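Local coordinates for peptide-binding protein (Photobacterium damsela subsp. piscicida, PDB 6SQX) that cleaves bacterial peptidoglycan as a secreted NlpC/P60 endopeptidase, apparently directed against competing bacteria, at residues I24-E29 against D446-G451; F164-E169 against N427-A432; F414-G419 against G435-T440; V420-G425 against W457-L462. All blocks are in the same frame, centred on the assembly; numbering follows the deposited sequence.

Overall arrangement
Interactions 1, 2 and 4 all reach the same four-stranded mixed sheet, whereas interaction 3 belongs to the antiparallel sheet of the NlpC/P60 domain. Interaction 3 is the buried contact of the set: its strands exchange paired backbone bonds, and a phenylalanine points from them into the core. Interaction 4 also joins neighbouring strands through their backbones, but at the sheet margin, with a tryptophan packed at one end. Interaction 2 brings an SH3-region turn onto strand 429-433 by proline packing, without direct bonds between the two. Interaction 1 lies at the surface, where a phenylalanine and one water link the N-terminal segment 24-29 to the start of helix 449-453.

Interaction 1: I24-E29 against D446-G451; sequences ITIPIE and DAFTEG. With EDO (1,2-ethanediol), chain K; EDO (1,2-ethanediol), chain R.
With chi1 near -60° in both residues (-49° in Phe448, -65° in Glu29), each side chain swings toward the other, and the extended Glu29 chain runs along the ring in the reverse sense, its CG 3.6 Å from Phe448 CE2. The ring also rests on Pro27, whose CD lies over one face in a CH-pi contact, 3.8 Å from the ring centroid. Ile26 adds its branch point obliquely, with CB 3.8 Å from Phe448 CD2.

Glu29 OE1 touches Ala447 CB at 3.4 Å and, in another direction, takes a hydrogen bond from a water at 2.6 Å. The same water accepts from Ala447 N at 3.1 Å. Phe448 stands at the N-cap position of helix 449-453, and the turn that contains it, Asp446 to Thr449, is closed by Thr449 OG1 (2.8 Å) and Thr449 N, both bonding to Asp446 O. Glu29 has further partners in Tyr405 OH, at OE1, and Gly445 N, at OE2. The N-terminal segment is therefore joined to the helix start by apolar contact and a water bridge, and the several partners gathered round the Glu29 carboxylate would probably stabilise its ionised form.

Interaction 2: F164-E169 against N427-A432; sequences FTIPGE and NEQGRA. With EDO (1,2-ethanediol), chain P.
Pro167 supplies the packing surface against the strand. Its CG lies 3.5 Å from Gln429 O and 4.0 Å from Gly430 CA, and its CB meets Arg431 CG at 3.8 Å. The methyl CG2 of Ile166 lies 3.5 Å from Gln429 NE2, a van der Waals touch on the amide.

Between the two segments there is no direct hydrogen bond; Pro167 O and Gln429 NE2 are 3.3 Å apart at a poor angle. The bonds described here are internal to each segment. A type II turn from Ile166 to Glu169 is closed by Glu169 N bonding to Ile166 O at 3.0 Å, with Gly168 at the positive phi (82°) that this turn requires of its third residue. On the strand, Arg431 bends at chi2 (-71°) and turns its guanidinium back over the chain. NH1 bonds to Gly430 O at 2.9 Å, and NH1 and NH2 together grip Gln429 OE1 end-on; the acceptors lie in the guanidinium plane, although the donors stand above the carbonyl planes. Gln429 has two deposited conformers; the grip is described for one, and is less certain for that reason. Pro167 O faces one side of the guanidinium without bonding to it.

The turn belongs to the SH3 region, in the loop between strands 149-152 and 177-181. It lies against strand 429-433, which runs between strands 23-25 and 419-424, and Pro167 touches Asn22 and Asn23 as well.

Interaction 3: F414-G419 against G435-T440; sequences FNAPWG and GQTLIT. With EDO (1,2-ethanediol), chain J.
Phe414 and Asn415 pair antiparallel with Ile439 and Leu438, joining edge strand 438-441 to strand 408-415 in the antiparallel sheet of the NlpC/P60 domain. This end is the tight one. Asn415 N bonds to Leu438 O and Leu438 N to Asn415 O, both at 3.0 Å. Phe414, with CG anti to its backbone N (chi1 172°), brings its ring obliquely against Thr437, and CE1 comes to 3.4 Å from Thr437 CG2. Ile439 CG1 reaches the edge of the same ring, while Leu327 and Leu331 of helix 326-334 pack on Phe414 from the core.

Toward Trp418 the regular strand pairing ends, though the backbones stay close, and the residues become partly exposed. Gly435 N still bonds to Pro417 O at 3.1 Å, but the Trp418 ring approaches only obliquely, CE3 lying 4.0 Å from Gly435 CA. An ethanediol, probably from the crystallisation liquor, lies on the Pro417-Gly419 side, O2 bonding to Gly419 O at 2.9 Å and O1 accepting from Gly419 N.

Asn415 is buried within the tight end, and both ends of its amide are bonded. OD1 is bonded to His395 NE2, while ND2 donates to Thr440 OG1 at 3.0 Å, with that hydroxyl oxygen tilted 25° out of the Asn415 amide plane.

Interaction 4: V420-G425 against W457-L462; sequences VKLVNG and WALQSL. With EDO (1,2-ethanediol), chain Q.
Ala458 O is gripped by two donors that arrive from opposite faces of its carbonyl plane: Val423 N across the strands, at 3.0 Å, and Gln460 NE2 within its own segment, also at 3.0 Å. The Gln460 side chain folds back at chi2 (-60°) to bring its amide there, well above the carbonyl plane. Its backbone N bonds to Lys421 O, and Ala458 N to Val423 O at 2.8 Å, the shortest of the bonds between the strands.

These bonds hold 457-459 as an outermost strand of the four-stranded mixed sheet, antiparallel to 419-424, which in turn adjoins 429-433. On the face that bears Leu422 and Leu459, Leu422 CD2 lies 3.9 Å from Leu459 CB. Helix 449-453 covers both leucines through Leu452. Val420, with chi1 near 180° (-175°), turns CG1 toward 457-462, 3.3 Å from Gln460 O and 3.9 Å from Leu459 CG.

At the other end the Trp457 indole is sandwiched. Asn424 CB sits over its six-membered ring in a CH-pi contact, 3.8 Å from the centroid, and Leu422 CD1 covers the opposite face. Asn424 ND2, beyond that CH-pi contact, bonds to Glu428 OE1 and to an ethanediol, O1 of which is 3.2 Å from ND2.

Interaction 1: I24-E29 against D446-G451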
loop_
_atom_site.group_PDB
_atom_site.type_symbol
_atom_site.label_atom_id
_atom_site.label_comp_id
_atom_site.label_asym_id
_atom_site.label_seq_id
_atom_site.Cartn_x
_atom_site.Cartn_y
_atom_site.Cartn_z
ATOM N N ILE A 24 -9.226 4.770 22.833
ATOM C CA ILE A 24 -9.103 6.122 23.407
ATOM C C ILE A 24 -8.367 6.987 22.391
ATOM O O ILE A 24 -7.233 6.669 22.008
ATOM C CB ILE A 24 -8.282 6.060 24.718
ATOM C CG1 ILE A 24 -8.909 5.122 25.756
ATOM C CG2 ILE A 24 -8.075 7.475 25.335
ATOM C CD1 ILE A 24 -8.021 4.902 27.014
ATOM N N THR A 25 -8.988 8.095 21.968
ATOM C CA THR A 25 -8.346 8.950 20.970
ATOM C C THR A 25 -7.169 9.695 21.598
ATOM O O THR A 25 -7.148 9.949 22.807
ATOM C CB THR A 25 -9.325 9.975 20.414
ATOM O OG1 THR A 25 -9.764 10.800 21.524
ATOM C CG2 THR A 25 -10.499 9.276 19.743
ATOM N N ILE A 26 -6.168 10.010 20.780
ATOM C CA ILE A 26 -5.103 10.912 21.215
ATOM C C ILE A 26 -4.980 12.081 20.244
ATOM O O ILE A 26 -5.257 11.935 19.042
ATOM C CB ILE A 26 -3.756 10.171 21.410
ATOM C CG1 ILE A 26 -3.355 9.317 20.172
ATOM C CG2 ILE A 26 -3.751 9.369 22.721
ATOM C CD1 ILE A 26 -1.853 8.977 20.169
ATOM N N PRO A 27 -4.528 13.232 20.730
ATOM C CA PRO A 27 -4.389 14.410 19.864
ATOM C C PRO A 27 -3.303 14.219 18.815
ATOM O O PRO A 27 -2.373 13.421 18.991
ATOM C CB PRO A 27 -3.959 15.510 20.846
ATOM C CG PRO A 27 -4.509 15.081 22.164
ATOM C CD PRO A 27 -4.334 13.549 22.163
ATOM N N ILE A 28 -3.416 14.996 17.729
ATOM C CA ILE A 28 -2.304 15.193 16.805
ATOM C C ILE A 28 -1.202 15.945 17.537
ATOM O O ILE A 28 -1.473 16.878 18.306
ATOM C CB ILE A 28 -2.781 15.985 15.576
ATOM C CG1 ILE A 28 -3.866 15.194 14.846
ATOM C CG2 ILE A 28 -1.616 16.275 14.619
ATOM C CD1 ILE A 28 -4.439 15.917 13.594
ATOM N N GLU A 29 0.055 15.539 17.342
ATOM C CA GLU A 29 1.147 16.047 18.175
ATOM C C GLU A 29 1.959 17.154 17.527
ATOM O O GLU A 29 2.241 18.174 18.169
ATOM C CB GLU A 29 2.101 14.907 18.544
ATOM C CG GLU A 29 1.439 13.845 19.421
ATOM C CD GLU A 29 2.394 12.781 19.855
ATOM O OE1 GLU A 29 3.154 12.991 20.827
ATOM O OE2 GLU A 29 2.423 11.735 19.183
ATOM N N ASP A 446 3.867 9.073 22.842
ATOM C CA ASP A 446 4.688 9.032 24.055
ATOM C C ASP A 446 4.435 10.248 24.928
ATOM O O ASP A 446 4.529 10.161 26.162
ATOM C CB ASP A 446 6.184 8.978 23.717
ATOM C CG ASP A 446 6.685 7.589 23.352
ATOM O OD1 ASP A 446 5.909 6.624 23.364
ATOM O OD2 ASP A 446 7.890 7.495 23.063
ATOM N N ALA A 447 4.090 11.381 24.310
ATOM C CA ALA A 447 3.819 12.592 25.064
ATOM C C ALA A 447 2.623 12.448 25.989
ATOM O O ALA A 447 2.528 13.205 26.964
ATOM C CB ALA A 447 3.564 13.758 24.103
ATOM N N PHE A 448 1.738 11.490 25.733
ATOM C CA PHE A 448 0.511 11.287 26.489
ATOM C C PHE A 448 0.624 10.142 27.483
ATOM O O PHE A 448 -0.362 9.797 28.152
ATOM C CB PHE A 448 -0.649 11.057 25.516
ATOM C CG PHE A 448 -0.703 12.078 24.424
ATOM C CD1 PHE A 448 -0.803 13.435 24.724
ATOM C CD2 PHE A 448 -0.645 11.698 23.084
ATOM C CE1 PHE A 448 -0.809 14.400 23.691
ATOM C CE2 PHE A 448 -0.686 12.648 22.065
ATOM C CZ PHE A 448 -0.754 14.007 22.375
ATOM N N THR A 449 1.829 9.586 27.630
ATOM C CA THR A 449 2.015 8.418 28.485
ATOM C C THR A 449 1.597 8.711 29.919
ATOM O O THR A 449 0.881 7.919 30.538
ATOM C CB THR A 449 3.474 7.985 28.437
ATOM O OG1 THR A 449 3.802 7.589 27.096
ATOM C CG2 THR A 449 3.713 6.804 29.382
ATOM N N GLU A 450 2.034 9.852 30.465
ATOM C CA GLU A 450 1.710 10.165 31.851
ATOM C C GLU A 450 0.205 10.334 32.039
ATOM O O GLU A 450 -0.379 9.769 32.966
ATOM C CB GLU A 450 2.465 11.408 32.306
ATOM C CG GLU A 450 2.251 11.764 33.746
ATOM C CD GLU A 450 2.958 13.042 34.141
ATOM O OE1 GLU A 450 3.675 13.640 33.292
ATOM O OE2 GLU A 450 2.778 13.457 35.308
ATOM N N GLY A 451 -0.454 11.081 31.141
ATOM C CA GLY A 451 -1.896 11.269 31.267
ATOM C C GLY A 451 -2.666 9.967 31.138
ATOM O O GLY A 451 -3.616 9.713 31.885
HETATM C C1 EDO K . -0.540 18.926 20.549
HETATM O O1 EDO K . 0.869 19.185 20.458
HETATM C C2 EDO K . -0.756 17.919 21.671
HETATM O O2 EDO K . -0.055 18.393 22.831
HETATM C C1 EDO R . 0.022 20.941 15.594
HETATM O O1 EDO R . -1.084 20.260 14.992
HETATM C C2 EDO R . 0.013 20.530 17.055
HETATM O O2 EDO R . -1.327 20.146 17.388
HETATM O O HOH W 1 5.216 11.505 21.431
#

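Interaction 2: F164-E169 against N427-A432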
loop_
_atom_site.group_PDB
_atom_site.type_symbol
_atom_site.label_atom_id
_atom_site.label_comp_id
_atom_site.label_asym_id
_atom_site.label_seq_id
_atom_site.Cartn_x
_atom_site.Cartn_y
_atom_site.Cartn_z
ATOM N N PHE A 164 -15.941 -7.040 16.818
ATOM C CA PHE A 164 -15.713 -5.610 16.626
ATOM C C PHE A 164 -15.657 -4.840 17.944
ATOM O O PHE A 164 -15.313 -3.654 17.912
ATOM C CB PHE A 164 -16.776 -5.049 15.674
ATOM C CG PHE A 164 -18.181 -5.464 16.056
ATOM C CD1 PHE A 164 -18.853 -4.789 17.036
ATOM C CD2 PHE A 164 -18.779 -6.599 15.498
ATOM C CE1 PHE A 164 -20.140 -5.165 17.426
ATOM C CE2 PHE A 164 -20.063 -7.004 15.870
ATOM C CZ PHE A 164 -20.749 -6.280 16.846
ATOM N N THR A 165 -15.930 -5.479 19.094
ATOM C CA THR A 165 -15.711 -4.828 20.378
ATOM C C THR A 165 -14.286 -4.995 20.892
ATOM O O THR A 165 -13.947 -4.424 21.929
ATOM C CB THR A 165 -16.695 -5.340 21.438
ATOM O OG1 THR A 165 -16.408 -6.709 21.752
ATOM C CG2 THR A 165 -18.150 -5.209 20.965
ATOM N N ILE A 166 -13.442 -5.750 20.200
ATOM C CA ILE A 166 -12.051 -5.970 20.598
ATOM C C ILE A 166 -11.216 -4.842 20.003
ATOM O O ILE A 166 -11.327 -4.585 18.794
ATOM C CB ILE A 166 -11.549 -7.315 20.051
ATOM C CG1 ILE A 166 -12.329 -8.470 20.655
ATOM C CG2 ILE A 166 -10.044 -7.514 20.346
ATOM C CD1 ILE A 166 -11.981 -9.847 19.980
ATOM N N PRO A 167 -10.382 -4.155 20.781
ATOM C CA PRO A 167 -9.535 -3.099 20.205
ATOM C C PRO A 167 -8.671 -3.665 19.093
ATOM O O PRO A 167 -8.122 -4.770 19.220
ATOM C CB PRO A 167 -8.686 -2.638 21.399
ATOM C CG PRO A 167 -9.587 -2.925 22.613
ATOM C CD PRO A 167 -10.252 -4.227 22.254
ATOM N N GLY A 168 -8.574 -2.918 17.991
ATOM C CA GLY A 168 -7.874 -3.393 16.806
ATOM C C GLY A 168 -8.667 -4.293 15.893
ATOM O O GLY A 168 -8.078 -4.833 14.938
ATOM N N GLU A 169 -9.973 -4.467 16.134
ATOM C CA GLU A 169 -10.833 -5.330 15.321
ATOM C C GLU A 169 -12.087 -4.551 14.905
ATOM O O GLU A 169 -12.313 -3.418 15.329
ATOM C CB GLU A 169 -11.185 -6.622 16.081
ATOM C CG GLU A 169 -9.969 -7.397 16.596
ATOM C CD GLU A 169 -9.017 -7.888 15.497
ATOM O OE1 GLU A 169 -9.380 -8.003 14.307
ATOM O OE2 GLU A 169 -7.863 -8.177 15.850
ATOM N N ASN A 427 -3.995 -6.464 32.503
ATOM C CA ASN A 427 -3.401 -6.958 31.259
ATOM C C ASN A 427 -4.408 -7.039 30.116
ATOM O O ASN A 427 -4.208 -7.786 29.159
ATOM C CB ASN A 427 -2.658 -8.289 31.443
ATOM C CG ASN A 427 -1.428 -8.386 30.568
ATOM O OD1 ASN A 427 -0.687 -7.416 30.416
ATOM N ND2 ASN A 427 -1.203 -9.560 29.981
ATOM N N GLU A 428 -5.477 -6.251 30.166
ATOM C CA GLU A 428 -6.380 -6.108 29.020
ATOM C C GLU A 428 -5.836 -5.059 28.048
ATOM O O GLU A 428 -5.206 -4.089 28.458
ATOM C CB GLU A 428 -7.768 -5.705 29.519
ATOM C CG GLU A 428 -8.406 -6.801 30.392
ATOM C CD GLU A 428 -9.494 -6.289 31.341
ATOM O OE1 GLU A 428 -9.690 -5.070 31.450
ATOM O OE2 GLU A 428 -10.154 -7.124 32.004
ATOM N N GLN A 429 -6.035 -5.290 26.749
ATOM C CA GLN A 429 -5.490 -4.387 25.739
ATOM C C GLN A 429 -6.442 -3.245 25.411
ATOM O O GLN A 429 -7.668 -3.359 25.538
ATOM C CB GLN A 429 -5.136 -5.118 24.439
ATOM C CG GLN A 429 -6.330 -5.500 23.579
ATOM C CD GLN A 429 -5.936 -6.062 22.211
ATOM O OE1 GLN A 429 -4.809 -5.885 21.738
ATOM N NE2 GLN A 429 -6.870 -6.740 21.576
ATOM N N GLY A 430 -5.849 -2.142 24.960
ATOM C CA GLY A 430 -6.597 -1.004 24.461
ATOM C C GLY A 430 -5.818 -0.408 23.310
ATOM O O GLY A 430 -4.741 -0.885 22.937
ATOM N N ARG A 431 -6.381 0.639 22.713
ATOM C CA ARG A 431 -5.677 1.355 21.650
ATOM C C ARG A 431 -5.786 2.848 21.893
ATOM O O ARG A 431 -6.871 3.354 22.208
ATOM C CB ARG A 431 -6.234 1.065 20.231
ATOM C CG ARG A 431 -6.042 -0.398 19.792
ATOM C CD ARG A 431 -4.558 -0.708 19.488
ATOM N NE ARG A 431 -4.402 -2.062 18.961
ATOM C CZ ARG A 431 -4.385 -3.161 19.718
ATOM N NH1 ARG A 431 -4.501 -3.077 21.042
ATOM N NH2 ARG A 431 -4.208 -4.354 19.147
ATOM N N ALA A 432 -4.678 3.546 21.684
ATOM C CA ALA A 432 -4.681 5.010 21.572
ATOM C C ALA A 432 -4.852 5.274 20.078
ATOM O O ALA A 432 -3.914 5.111 19.296
ATOM C CB ALA A 432 -3.379 5.607 22.101
HETATM C C1 EDO P . -4.201 -5.649 12.949
HETATM O O1 EDO P . -4.394 -6.835 12.194
HETATM C C2 EDO P . -5.494 -5.469 13.722
HETATM O O2 EDO P . -5.362 -4.408 14.671
#

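Interaction 3: F414-G419 against G435-T440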
loop_
_atom_site.group_PDB
_atom_site.type_symbol
_atom_site.label_atom_id
_atom_site.label_comp_id
_atom_site.label_asym_id
_atom_site.label_seq_id
_atom_site.Cartn_x
_atom_site.Cartn_y
_atom_site.Cartn_z
ATOM N N PHE A 414 6.676 9.937 8.459
ATOM C CA PHE A 414 5.418 10.022 7.722
ATOM C C PHE A 414 4.817 8.623 7.734
ATOM O O PHE A 414 5.513 7.652 7.364
ATOM C CB PHE A 414 5.723 10.450 6.289
ATOM C CG PHE A 414 4.548 10.395 5.362
ATOM C CD1 PHE A 414 3.443 11.222 5.553
ATOM C CD2 PHE A 414 4.588 9.598 4.219
ATOM C CE1 PHE A 414 2.369 11.206 4.641
ATOM C CE2 PHE A 414 3.532 9.590 3.316
ATOM C CZ PHE A 414 2.423 10.406 3.516
ATOM N N ASN A 415 3.577 8.464 8.201
ATOM C CA ASN A 415 3.060 7.106 8.346
ATOM C C ASN A 415 1.542 7.106 8.460
ATOM O O ASN A 415 0.922 8.155 8.682
ATOM C CB ASN A 415 3.768 6.371 9.516
ATOM C CG ASN A 415 3.389 6.889 10.929
ATOM O OD1 ASN A 415 3.014 6.116 11.811
ATOM N ND2 ASN A 415 3.530 8.188 11.155
ATOM N N ALA A 416 0.942 5.924 8.299
ATOM C CA ALA A 416 -0.485 5.698 8.479
ATOM C C ALA A 416 -0.624 4.687 9.606
ATOM O O ALA A 416 -0.519 3.477 9.373
ATOM C CB ALA A 416 -1.150 5.164 7.200
ATOM N N PRO A 417 -0.820 5.133 10.841
ATOM C CA PRO A 417 -1.006 4.204 11.959
ATOM C C PRO A 417 -2.472 4.071 12.323
ATOM O O PRO A 417 -3.220 5.056 12.205
ATOM C CB PRO A 417 -0.263 4.904 13.092
ATOM C CG PRO A 417 -0.506 6.396 12.833
ATOM C CD PRO A 417 -0.602 6.523 11.282
ATOM N N TRP A 418 -2.905 2.916 12.817
ATOM C CA TRP A 418 -4.239 2.799 13.359
ATOM C C TRP A 418 -4.274 3.285 14.795
ATOM O O TRP A 418 -5.026 4.199 15.129
ATOM C CB TRP A 418 -4.744 1.339 13.284
ATOM C CG TRP A 418 -6.070 1.213 13.956
ATOM C CD1 TRP A 418 -6.350 0.621 15.147
ATOM C CD2 TRP A 418 -7.306 1.794 13.489
ATOM N NE1 TRP A 418 -7.708 0.742 15.444
ATOM C CE2 TRP A 418 -8.300 1.493 14.446
ATOM C CE3 TRP A 418 -7.659 2.552 12.356
ATOM C CZ2 TRP A 418 -9.627 1.874 14.286
ATOM C CZ3 TRP A 418 -8.970 2.952 12.212
ATOM C CH2 TRP A 418 -9.946 2.613 13.179
ATOM N N GLY A 419 -3.483 2.690 15.675
ATOM C CA GLY A 419 -3.463 3.118 17.065
ATOM C C GLY A 419 -2.329 2.454 17.804
ATOM O O GLY A 419 -1.821 1.404 17.387
ATOM N N GLY A 435 -5.587 6.694 13.446
ATOM C CA GLY A 435 -6.586 6.362 12.447
ATOM C C GLY A 435 -6.543 7.184 11.178
ATOM O O GLY A 435 -7.535 7.176 10.425
ATOM N N GLN A 436 -5.429 7.859 10.910
ATOM C CA GLN A 436 -5.280 8.709 9.728
ATOM C C GLN A 436 -3.801 8.866 9.444
ATOM O O GLN A 436 -2.975 8.749 10.360
ATOM C CB GLN A 436 -5.918 10.112 9.879
ATOM C CG GLN A 436 -5.433 10.881 11.103
ATOM C CD GLN A 436 -5.942 12.316 11.166
ATOM O OE1 GLN A 436 -5.719 13.094 10.245
ATOM N NE2 GLN A 436 -6.610 12.666 12.261
ATOM N N THR A 437 -3.472 9.137 8.176
ATOM C CA THR A 437 -2.091 9.420 7.808
ATOM C C THR A 437 -1.647 10.741 8.426
ATOM O O THR A 437 -2.343 11.772 8.302
ATOM C CB THR A 437 -1.950 9.470 6.271
ATOM O OG1 THR A 437 -2.050 8.120 5.751
ATOM C CG2 THR A 437 -0.633 10.057 5.792
ATOM N N LEU A 438 -0.468 10.742 9.039
ATOM C CA LEU A 438 0.077 11.922 9.703
ATOM C C LEU A 438 1.588 11.919 9.636
ATOM O O LEU A 438 2.221 10.868 9.419
ATOM C CB LEU A 438 -0.260 11.954 11.195
ATOM C CG LEU A 438 -1.712 12.135 11.609
ATOM C CD1 LEU A 438 -1.752 12.011 13.128
ATOM C CD2 LEU A 438 -2.275 13.504 11.168
ATOM N N ILE A 439 2.181 13.087 9.863
ATOM C CA ILE A 439 3.584 13.154 10.290
ATOM C C ILE A 439 3.600 13.058 11.811
ATOM O O ILE A 439 2.879 13.802 12.476
ATOM C CB ILE A 439 4.262 14.450 9.824
ATOM C CG1 ILE A 439 4.186 14.566 8.296
ATOM C CG2 ILE A 439 5.734 14.504 10.304
ATOM C CD1 ILE A 439 4.480 15.976 7.808
ATOM N N THR A 440 4.327 12.094 12.382
ATOM C CA THR A 440 4.297 11.895 13.822
ATOM C C THR A 440 5.710 11.729 14.367
ATOM O O THR A 440 6.631 11.360 13.630
ATOM C CB THR A 440 3.498 10.637 14.208
ATOM O OG1 THR A 440 4.233 9.477 13.774
ATOM C CG2 THR A 440 2.152 10.585 13.583
HETATM C C1 EDO J . 0.574 2.121 14.745
HETATM O O1 EDO J . -0.669 1.452 14.479
HETATM C C2 EDO J . 1.571 1.297 15.553
HETATM O O2 EDO J . 0.980 0.965 16.819
#

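Interaction 4: V420-G425 against W457-L462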
loop_
_atom_site.group_PDB
_atom_site.type_symbol
_atom_site.label_atom_id
_atom_site.label_comp_id
_atom_site.label_asym_id
_atom_site.label_seq_id
_atom_site.Cartn_x
_atom_site.Cartn_y
_atom_site.Cartn_z
ATOM N N VAL A 420 -1.927 3.061 18.873
ATOM C CA VAL A 420 -0.823 2.499 19.654
ATOM C C VAL A 420 -1.396 1.584 20.721
ATOM O O VAL A 420 -2.401 1.916 21.381
ATOM C CB VAL A 420 0.020 3.610 20.301
ATOM C CG1 VAL A 420 1.258 2.998 21.007
ATOM C CG2 VAL A 420 0.418 4.630 19.227
ATOM N N LYS A 421 -0.734 0.444 20.954
ATOM C CA LYS A 421 -1.223 -0.493 21.957
ATOM C C LYS A 421 -1.148 0.099 23.377
ATOM O O LYS A 421 -0.159 0.733 23.765
ATOM C CB LYS A 421 -0.420 -1.812 21.910
ATOM C CG LYS A 421 -0.934 -2.911 22.878
ATOM C CD LYS A 421 -0.232 -4.266 22.689
ATOM C CE LYS A 421 -0.493 -5.174 23.884
ATOM N NZ LYS A 421 -0.232 -6.587 23.522
ATOM N N LEU A 422 -2.197 -0.146 24.150
ATOM C CA LEU A 422 -2.246 0.179 25.570
ATOM C C LEU A 422 -2.529 -1.096 26.345
ATOM O O LEU A 422 -3.155 -2.025 25.823
ATOM C CB LEU A 422 -3.422 1.126 25.870
ATOM C CG LEU A 422 -3.572 2.369 24.991
ATOM C CD1 LEU A 422 -4.860 3.136 25.318
ATOM C CD2 LEU A 422 -2.314 3.248 25.121
ATOM N N VAL A 423 -2.076 -1.152 27.599
ATOM C CA VAL A 423 -2.409 -2.281 28.475
ATOM C C VAL A 423 -2.846 -1.733 29.829
ATOM O O VAL A 423 -2.213 -0.816 30.358
ATOM C CB VAL A 423 -1.221 -3.278 28.615
ATOM C CG1 VAL A 423 -1.578 -4.429 29.491
ATOM C CG2 VAL A 423 -0.851 -3.817 27.261
ATOM N N ASN A 424 -3.927 -2.275 30.390
ATOM C CA ASN A 424 -4.353 -1.818 31.713
ATOM C C ASN A 424 -3.802 -2.724 32.817
ATOM O O ASN A 424 -3.027 -3.654 32.572
ATOM C CB ASN A 424 -5.867 -1.607 31.800
ATOM C CG ASN A 424 -6.657 -2.913 31.803
ATOM O OD1 ASN A 424 -6.092 -3.995 31.949
ATOM N ND2 ASN A 424 -7.983 -2.810 31.660
ATOM N N GLY A 425 -4.215 -2.453 34.059
ATOM C CA GLY A 425 -3.673 -3.187 35.193
ATOM C C GLY A 425 -4.087 -4.641 35.249
ATOM O O GLY A 425 -3.447 -5.424 35.966
ATOM N N TRP A 457 -3.961 3.184 31.989
ATOM C CA TRP A 457 -3.560 2.665 30.689
ATOM C C TRP A 457 -2.079 2.919 30.485
ATOM O O TRP A 457 -1.641 4.066 30.531
ATOM C CB TRP A 457 -4.358 3.356 29.592
ATOM C CG TRP A 457 -5.749 2.843 29.508
ATOM C CD1 TRP A 457 -6.895 3.511 29.855
ATOM C CD2 TRP A 457 -6.168 1.540 29.064
ATOM N NE1 TRP A 457 -7.996 2.700 29.660
ATOM C CE2 TRP A 457 -7.575 1.485 29.179
ATOM C CE3 TRP A 457 -5.481 0.393 28.624
ATOM C CZ2 TRP A 457 -8.323 0.365 28.803
ATOM C CZ3 TRP A 457 -6.219 -0.733 28.274
ATOM C CH2 TRP A 457 -7.631 -0.737 28.353
ATOM N N ALA A 458 -1.316 1.853 30.224
ATOM C CA ALA A 458 0.118 1.946 29.973
ATOM C C ALA A 458 0.334 1.914 28.465
ATOM O O ALA A 458 0.083 0.892 27.815
ATOM C CB ALA A 458 0.848 0.752 30.598
ATOM N N LEU A 459 0.802 3.018 27.904
ATOM C CA LEU A 459 1.111 3.071 26.475
ATOM C C LEU A 459 2.392 2.299 26.177
ATOM O O LEU A 459 3.410 2.463 26.866
ATOM C CB LEU A 459 1.237 4.541 26.038
ATOM C CG LEU A 459 1.456 4.753 24.523
ATOM C CD1 LEU A 459 0.546 5.875 23.967
ATOM C CD2 LEU A 459 2.876 5.112 24.242
ATOM N N GLN A 460 2.342 1.464 25.142
ATOM C CA GLN A 460 3.473 0.619 24.757
ATOM C C GLN A 460 4.225 1.386 23.679
ATOM O O GLN A 460 3.781 1.436 22.520
ATOM C CB GLN A 460 2.939 -0.718 24.248
ATOM C CG GLN A 460 2.061 -1.424 25.258
ATOM C CD GLN A 460 2.821 -1.702 26.538
ATOM O OE1 GLN A 460 3.840 -2.412 26.531
ATOM N NE2 GLN A 460 2.330 -1.158 27.659
ATOM N N SER A 461 5.330 2.039 24.064
ATOM C CA SER A 461 6.028 2.934 23.144
ATOM C C SER A 461 6.608 2.183 21.946
ATOM O O SER A 461 7.166 1.088 22.084
ATOM C CB SER A 461 7.158 3.677 23.850
ATOM O OG SER A 461 7.868 4.471 22.907
ATOM N N LEU A 462 6.472 2.766 20.749
ATOM C CA LEU A 462 7.094 2.147 19.579
ATOM C C LEU A 462 8.603 2.027 19.743
ATOM O O LEU A 462 9.220 1.138 19.138
ATOM C CB LEU A 462 6.772 2.933 18.307
ATOM C CG LEU A 462 5.431 2.624 17.655
ATOM C CD1 LEU A 462 4.261 3.056 18.525
ATOM C CD2 LEU A 462 5.354 3.269 16.267
HETATM C C1 EDO Q . -9.532 0.966 32.259
HETATM O O1 EDO Q . -9.934 -0.335 31.818
HETATM C C2 EDO Q . -8.215 0.841 33.008
HETATM O O2 EDO Q . -8.384 0.001 34.162
#